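PDB 4HVT: post-proline cleaving enzyme from Rickettsia typhi, which probably acts as a serine-type endopeptidase or oligopeptidase that cuts peptide chains after proline. Local coordinates for residues P175-N178 with L182-G185; M156-W161 with D196-N201. All blocks are in the same frame, centred on the assembly; numbering follows the deposited sequence. Where two conformers were deposited one is given.

Contact 1 of 2, residues P175-N178 with L182-G185; sequences PITN and LLEG
Pro175 and Ile176 run beside Leu182 and Leu183 and are joined by a single beta bridge, in which Ile176 and Leu182 bring their CA atoms to 4.3 Å. One hydrogen bond crosses: Leu183 N donates to Pro175 O at 2.8 Å. It is almost straight, with an N-H...O angle of 172°. Carbon packs round the same oxygen, since Leu183 CB lies 3.5 Å from Pro175 O. The proline ring lies by the next carbonyl, with Pro175 CG 3.5 Å from Leu183 O. Both segments come from the connection that follows strand 167-168 in the N-terminal beta-propeller domain, and Gly185 already begins strand 185-186. The bridge pinches this connection near the protein surface. On one flank, Leu182 CD1 meets Ile176 CG2 at 3.8 Å. The Leu182 CB leaves its backbone away from 175-178, but CG stands anti to the backbone N (chi1 -178°) and CD1, at the end of the side chain, comes nearer to 175-178. On the other flank, Thr177 CG2 lies 3.9 Å from Leu183 CD2. These two side chains cross at about a right angle. With chi1 at 76°, CG2 of Thr177 stands anti to the carbonyl carbon, beside the backbone N, which puts the methyl against Leu183. The hydroxyl OG1 is hydrogen-bonded within the turn, to Ser179 OG and Lys181 N. Pro175 touches Phe157 and Phe158 of strand 155-162, and Leu182 touches Phe157. Leu182 also touches Phe150 of strand 143-150.

Contact 2 of 2, residues M156-W161 with D196-N201; sequences MFFREW and DTIIFN
Phe158 of one strand meets Phe200 and Ile198 of another, with no hydrogen bond joining the segments. The aromatic contact is an offset edge-to-face pair. The ring edge of Phe158 is turned to a face of Phe200, with the planes at 82° and the centroids 5.2 Å apart. Phe158 CE2 comes to 3.5 Å from Phe200 CD2, and Phe158 CZ to 3.6 Å from Phe200 CE2. The touch is therefore on one side of the Phe200 ring rather than over its middle. At Phe158 a chi1 of 50° holds CG between the backbone N and the carbonyl carbon, and the ring reaches across to the other strand.

The aliphatic contact is with Ile198. Its CD1 lies 3.8 Å from Phe158 CZ and 3.9 Å from Phe158 CE1, obliquely to the ring. Thus the far end of Phe158 fits against both residues.

Polar links run through residues outside the two segments. Arg223 forms salt bridges with both Glu160 and Asp196, and Arg143 also pairs with Glu160.

Strand 155-162 and strand 197-200 lie in separate antiparallel sheets, so the three buried side chains pack one propeller sheet on the next. Pro190 of strand 190-192 touches Phe158, and Trp192 of the same strand touches Ile198. Trp221 of strand 217-222 packs on Ile198 as well.

How the contacts relate
Contact 2 is buried between two propeller sheets, whereas contact 1 lies at the surface, in a loop between the strands of contact 2 along the chain. Their centres are about 11 Å apart. Strand 155-162 connects them: Gly185 O and Met156 N, 2.9 Å apart, probably form a hydrogen bond. Phe158 belongs to both surroundings: Pro175 CD lies 3.3 Å from Phe158 O, while the ring of Phe158 meets the next sheet. The chemistry differs accordingly. Contact 1 combines a backbone hydrogen bond with aliphatic packing, while contact 2 depends on rings and isoleucine without a direct polar bond.

Contact 1 of 2, residues P175-N178 with L182-G185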
ATOM      1  N   PRO A 175     -11.096   9.338 -20.849  1.00 12.12           N
ATOM      2  CA  PRO A 175     -12.513   9.199 -20.585  1.00 11.94           C
ATOM      3  C   PRO A 175     -13.246  10.537 -20.486  1.00 12.23           C
ATOM      4  O   PRO A 175     -13.540  10.986 -19.408  1.00 12.06           O
ATOM      5  CB  PRO A 175     -12.547   8.439 -19.275  1.00 11.53           C
ATOM      6  CG  PRO A 175     -11.322   8.889 -18.555  1.00 11.44           C
ATOM      7  CD  PRO A 175     -10.299   9.051 -19.655  1.00 11.66           C
ATOM      8  N   ILE A 176     -13.583  11.094 -21.622  1.00 12.66           N
ATOM      9  CA  ILE A 176     -14.275  12.363 -21.729  1.00 13.24           C
ATOM     10  C   ILE A 176     -15.576  12.203 -22.498  1.00 13.15           C
ATOM     11  O   ILE A 176     -15.672  11.408 -23.444  1.00 13.34           O
ATOM     12  CB  ILE A 176     -13.409  13.451 -22.391  1.00 14.22           C
ATOM     13  CG1 ILE A 176     -12.918  13.068 -23.786  1.00 14.78           C
ATOM     14  CG2 ILE A 176     -12.172  13.692 -21.545  1.00 14.22           C
ATOM     15  CD1 ILE A 176     -12.430  14.251 -24.615  1.00 15.76           C
ATOM     16  N   THR A 177     -16.592  12.951 -22.100  1.00 13.04           N
ATOM     17  CA  THR A 177     -17.835  12.912 -22.818  1.00 13.19           C
ATOM     18  C   THR A 177     -17.832  13.704 -24.126  1.00 13.78           C
ATOM     19  O   THR A 177     -16.883  14.393 -24.452  1.00 13.82           O
ATOM     20  CB  THR A 177     -18.976  13.471 -21.949  1.00 13.31           C
ATOM     21  OG1 THR A 177     -18.878  14.893 -21.896  1.00 13.68           O
ATOM     22  CG2 THR A 177     -18.983  12.877 -20.536  1.00 12.67           C
ATOM     23  N   ASN A 178     -18.967  13.680 -24.842  1.00 14.18           N
ATOM     24  CA  ASN A 178     -19.091  14.476 -26.057  0.50 14.95           C
ATOM     25  C   ASN A 178     -19.136  16.024 -25.841  1.00 15.66           C
ATOM     26  O   ASN A 178     -19.077  16.777 -26.819  1.00 16.53           O
ATOM     27  CB  ASN A 178     -20.252  13.960 -26.951  0.50 15.19           C
ATOM     28  CG  ASN A 178     -21.596  14.054 -26.262  0.50 15.21           C
ATOM     29  OD1 ASN A 178     -21.733  14.820 -25.347  0.50 15.21           O
ATOM     30  ND2 ASN A 178     -22.565  13.239 -26.676  0.50 15.18           N
ATOM     31  N   LEU A 182     -14.556  15.450 -18.371  1.00 15.20           N
ATOM     32  CA  LEU A 182     -13.719  14.337 -17.919  1.00 15.01           C
ATOM     33  C   LEU A 182     -14.410  13.528 -16.822  1.00 14.95           C
ATOM     34  O   LEU A 182     -14.890  14.097 -15.796  1.00 15.60           O
ATOM     35  CB  LEU A 182     -12.419  14.903 -17.364  1.00 15.29           C
ATOM     36  CG  LEU A 182     -11.368  13.857 -16.871  1.00 14.95           C
ATOM     37  CD1 LEU A 182     -10.796  13.056 -18.015  1.00 14.98           C
ATOM     38  CD2 LEU A 182     -10.219  14.517 -16.162  1.00 15.25           C
ATOM     39  N   LEU A 183     -14.480  12.211 -17.040  1.00 14.42           N
ATOM     40  CA  LEU A 183     -15.104  11.318 -16.117  1.00 14.42           C
ATOM     41  C   LEU A 183     -14.016  10.678 -15.237  1.00 14.24           C
ATOM     42  O   LEU A 183     -12.962  10.299 -15.744  1.00 14.98           O
ATOM     43  CB  LEU A 183     -15.866  10.275 -16.877  1.00 14.41           C
ATOM     44  CG  LEU A 183     -16.974  10.829 -17.791  1.00 15.62           C
ATOM     45  CD1 LEU A 183     -17.429   9.702 -18.695  1.00 15.92           C
ATOM     46  CD2 LEU A 183     -18.113  11.389 -16.998  1.00 16.22           C
ATOM     47  N   GLU A 184     -14.247  10.653 -13.934  1.00 13.98           N
ATOM     48  CA  GLU A 184     -13.307  10.076 -12.973  1.00 13.53           C
ATOM     49  C   GLU A 184     -13.964   8.961 -12.218  1.00 12.51           C
ATOM     50  O   GLU A 184     -15.184   8.962 -12.050  1.00 12.94           O
ATOM     51  CB  GLU A 184     -12.851  11.138 -11.995  1.00 14.26           C
ATOM     52  CG  GLU A 184     -12.076  12.286 -12.631  1.00 15.30           C
ATOM     53  CD  GLU A 184     -11.866  13.443 -11.659  1.00 16.81           C
ATOM     54  OE1 GLU A 184     -11.234  13.248 -10.617  1.00 16.59           O
ATOM     55  OE2 GLU A 184     -12.434  14.538 -11.877  1.00 18.88           O
ATOM     56  N   GLY A 185     -13.182   8.010 -11.754  1.00 11.24           N
ATOM     57  CA  GLY A 185     -13.718   6.914 -10.962  1.00 10.47           C
ATOM     58  C   GLY A 185     -12.644   6.384 -10.034  1.00 10.15           C
ATOM     59  O   GLY A 185     -11.477   6.388 -10.414  1.00  9.83           O
TER

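Contact 2 of 2, residues M156-W161 with D196-N201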
ATOM      1  N   MET A 156      -9.650   8.597 -10.403  1.00 11.27           N
ATOM      2  CA  MET A 156      -8.589   8.766 -11.389  1.00 11.67           C
ATOM      3  C   MET A 156      -9.125   8.624 -12.827  1.00 11.06           C
ATOM      4  O   MET A 156     -10.295   8.254 -13.042  1.00 10.91           O
ATOM      5  CB  MET A 156      -7.459   7.801 -11.122  1.00 12.33           C
ATOM      6  CG  MET A 156      -7.842   6.340 -11.045  1.00 12.79           C
ATOM      7  SD  MET A 156      -6.383   5.276 -10.659  1.00 14.79           S
ATOM      8  CE  MET A 156      -5.800   5.870  -9.163  1.00 13.87           C
ATOM      9  N   PHE A 157      -8.269   8.980 -13.772  1.00 10.95           N
ATOM     10  CA  PHE A 157      -8.577   8.964 -15.208  1.00 10.93           C
ATOM     11  C   PHE A 157      -7.291   8.530 -15.912  1.00 10.70           C
ATOM     12  O   PHE A 157      -6.377   8.009 -15.266  1.00 10.15           O
ATOM     13  CB  PHE A 157      -9.079  10.334 -15.690  1.00 11.81           C
ATOM     14  CG  PHE A 157      -8.173  11.446 -15.393  1.00 12.75           C
ATOM     15  CD1 PHE A 157      -8.106  11.992 -14.122  1.00 12.80           C
ATOM     16  CD2 PHE A 157      -7.329  11.958 -16.384  1.00 13.30           C
ATOM     17  CE1 PHE A 157      -7.242  13.019 -13.842  1.00 13.40           C
ATOM     18  CE2 PHE A 157      -6.483  13.013 -16.104  1.00 14.18           C
ATOM     19  CZ  PHE A 157      -6.438  13.523 -14.833  1.00 14.18           C
ATOM     20  N   PHE A 158      -7.250   8.640 -17.229  1.00 10.63           N
ATOM     21  CA  PHE A 158      -6.048   8.259 -17.963  1.00 10.59           C
ATOM     22  C   PHE A 158      -6.044   9.017 -19.252  1.00 11.32           C
ATOM     23  O   PHE A 158      -7.058   9.556 -19.661  1.00 11.25           O
ATOM     24  CB  PHE A 158      -6.006   6.764 -18.258  1.00 10.08           C
ATOM     25  CG  PHE A 158      -7.286   6.253 -18.883  1.00  9.91           C
ATOM     26  CD1 PHE A 158      -7.425   6.236 -20.268  1.00 10.28           C
ATOM     27  CD2 PHE A 158      -8.251   5.738 -18.093  1.00  9.56           C
ATOM     28  CE1 PHE A 158      -8.617   5.789 -20.834  1.00 10.35           C
ATOM     29  CE2 PHE A 158      -9.444   5.290 -18.648  1.00  9.71           C
ATOM     30  CZ  PHE A 158      -9.601   5.287 -20.031  1.00  9.92           C
ATOM     31  N   ARG A 159      -4.886   9.050 -19.914  1.00 12.05           N
ATOM     32  CA  ARG A 159      -4.772   9.615 -21.230  1.00 13.26           C
ATOM     33  C   ARG A 159      -3.818   8.765 -22.039  1.00 12.77           C
ATOM     34  O   ARG A 159      -2.753   8.346 -21.533  1.00 12.26           O
ATOM     35  CB  ARG A 159      -4.203  11.027 -21.192  1.00 15.24           C
ATOM     36  CG  ARG A 159      -5.053  12.032 -20.493  1.00 17.65           C
ATOM     37  CD  ARG A 159      -4.337  13.370 -20.514  1.00 20.06           C
ATOM     38  NE  ARG A 159      -4.215  13.920 -21.854  1.00 21.96           N
ATOM     39  CZ  ARG A 159      -3.623  15.084 -22.123  1.00 24.29           C
ATOM     40  NH1 ARG A 159      -3.044  15.787 -21.149  1.00 24.94           N
ATOM     41  NH2 ARG A 159      -3.568  15.526 -23.359  1.00 25.69           N
ATOM     42  N   GLU A 160      -4.157   8.515 -23.286  1.00 12.82           N
ATOM     43  CA  GLU A 160      -3.277   7.740 -24.179  1.00 12.84           C
ATOM     44  C   GLU A 160      -2.097   8.570 -24.678  1.00 13.24           C
ATOM     45  O   GLU A 160      -2.245   9.744 -24.975  1.00 13.73           O
ATOM     46  CB  GLU A 160      -4.091   7.269 -25.384  1.00 12.99           C
ATOM     47  CG  GLU A 160      -3.395   6.193 -26.208  1.00 12.95           C
ATOM     48  CD  GLU A 160      -4.149   5.808 -27.452  1.00 13.34           C
ATOM     49  OE1 GLU A 160      -5.259   6.335 -27.711  1.00 13.52           O
ATOM     50  OE2 GLU A 160      -3.638   4.945 -28.180  1.00 13.88           O
ATOM     51  N   TRP A 161      -0.932   7.956 -24.760  1.00 13.50           N
ATOM     52  CA  TRP A 161       0.312   8.664 -24.970  1.00 14.23           C
ATOM     53  C   TRP A 161       1.194   7.849 -25.913  1.00 14.65           C
ATOM     54  O   TRP A 161       1.144   6.634 -25.908  1.00 14.20           O
ATOM     55  CB  TRP A 161       0.990   8.892 -23.607  1.00 13.88           C
ATOM     56  CG  TRP A 161       2.298   9.651 -23.662  1.00 14.22           C
ATOM     57  CD1 TRP A 161       2.467  10.993 -23.486  1.00 14.67           C
ATOM     58  CD2 TRP A 161       3.607   9.088 -23.740  1.00 14.19           C
ATOM     59  NE1 TRP A 161       3.807  11.310 -23.533  1.00 15.28           N
ATOM     60  CE2 TRP A 161       4.528  10.159 -23.662  1.00 14.64           C
ATOM     61  CE3 TRP A 161       4.087   7.798 -23.881  1.00 13.71           C
ATOM     62  CZ2 TRP A 161       5.921   9.971 -23.734  1.00 14.98           C
ATOM     63  CZ3 TRP A 161       5.481   7.593 -23.981  1.00 14.07           C
ATOM     64  CH2 TRP A 161       6.368   8.682 -23.876  1.00 14.53           C
ATOM     65  N   ASP A 196      -6.700  -0.991 -30.758  1.00 15.02           N
ATOM     66  CA  ASP A 196      -7.845  -0.097 -30.947  1.00 14.93           C
ATOM     67  C   ASP A 196      -9.008  -0.339 -29.995  1.00 13.90           C
ATOM     68  O   ASP A 196     -10.124   0.163 -30.241  1.00 13.66           O
ATOM     69  CB  ASP A 196      -8.365  -0.160 -32.392  1.00 16.08           C
ATOM     70  CG  ASP A 196      -7.302   0.247 -33.412  1.00 16.89           C
ATOM     71  OD1 ASP A 196      -6.632   1.271 -33.186  1.00 17.27           O
ATOM     72  OD2 ASP A 196      -7.151  -0.458 -34.464  1.00 18.68           O
ATOM     73  N   THR A 197      -8.760  -1.023 -28.866  1.00 12.93           N
ATOM     74  CA  THR A 197      -9.846  -1.382 -27.981  1.00 12.50           C
ATOM     75  C   THR A 197      -9.345  -1.512 -26.562  1.00 11.42           C
ATOM     76  O   THR A 197      -8.261  -2.084 -26.330  1.00 11.28           O
ATOM     77  CB  THR A 197     -10.426  -2.751 -28.390  1.00 12.88           C
ATOM     78  OG1 THR A 197     -10.641  -2.774 -29.805  1.00 13.98           O
ATOM     79  CG2 THR A 197     -11.746  -3.001 -27.694  1.00 13.18           C
ATOM     80  N   ILE A 198     -10.050  -0.904 -25.632  1.00 10.82           N
ATOM     81  CA  ILE A 198      -9.737  -1.086 -24.203  1.00 10.08           C
ATOM     82  C   ILE A 198     -10.963  -1.552 -23.422  1.00 10.00           C
ATOM     83  O   ILE A 198     -12.129  -1.394 -23.863  1.00  9.97           O
ATOM     84  CB  ILE A 198      -9.146   0.227 -23.561  1.00 10.04           C
ATOM     85  CG1 ILE A 198     -10.189   1.355 -23.539  1.00 10.39           C
ATOM     86  CG2 ILE A 198      -7.912   0.677 -24.343  1.00 10.43           C
ATOM     87  CD1 ILE A 198      -9.859   2.573 -22.682  1.00 10.31           C
ATOM     88  N   ILE A 199     -10.708  -2.122 -22.258  1.00  9.61           N
ATOM     89  CA  ILE A 199     -11.761  -2.397 -21.303  1.00  9.60           C
ATOM     90  C   ILE A 199     -11.417  -1.673 -19.994  1.00  9.22           C
ATOM     91  O   ILE A 199     -10.273  -1.566 -19.588  1.00  9.04           O
ATOM     92  CB  ILE A 199     -11.932  -3.932 -21.120  1.00  9.55           C
ATOM     93  CG1 ILE A 199     -13.079  -4.232 -20.182  1.00  9.60           C
ATOM     94  CG2 ILE A 199     -10.671  -4.618 -20.606  1.00  9.33           C
ATOM     95  CD1 ILE A 199     -13.400  -5.712 -20.149  1.00  9.83           C
ATOM     96  N   PHE A 200     -12.412  -1.166 -19.291  1.00  9.36           N
ATOM     97  CA  PHE A 200     -12.144  -0.452 -18.044  1.00  9.27           C
ATOM     98  C   PHE A 200     -13.380  -0.338 -17.165  1.00  9.11           C
ATOM     99  O   PHE A 200     -14.502  -0.455 -17.661  1.00  9.00           O
ATOM    100  CB  PHE A 200     -11.460   0.900 -18.279  1.00 10.01           C
ATOM    101  CG  PHE A 200     -12.243   1.960 -18.989  1.00 10.63           C
ATOM    102  CD1 PHE A 200     -12.782   1.794 -20.278  1.00 11.53           C
ATOM    103  CD2 PHE A 200     -12.327   3.242 -18.424  1.00 11.21           C
ATOM    104  CE1 PHE A 200     -13.477   2.827 -20.937  1.00 12.41           C
ATOM    105  CE2 PHE A 200     -12.937   4.291 -19.109  1.00 11.80           C
ATOM    106  CZ  PHE A 200     -13.557   4.087 -20.329  1.00 12.45           C
ATOM    107  N   ASN A 201     -13.122  -0.061 -15.875  1.00  9.12           N
ATOM    108  CA  ASN A 201     -14.147   0.130 -14.855  1.00  9.25           C
ATOM    109  C   ASN A 201     -14.527   1.612 -14.823  1.00  9.91           C
ATOM    110  O   ASN A 201     -14.133   2.359 -13.926  1.00  9.76           O
ATOM    111  CB  ASN A 201     -13.711  -0.456 -13.502  1.00  8.76           C
ATOM    112  CG  ASN A 201     -12.380   0.069 -12.993  1.00  8.77           C
ATOM    113  OD1 ASN A 201     -11.442   0.284 -13.769  1.00  8.59           O
ATOM    114  ND2 ASN A 201     -12.315   0.289 -11.686  1.00  8.75           N
TER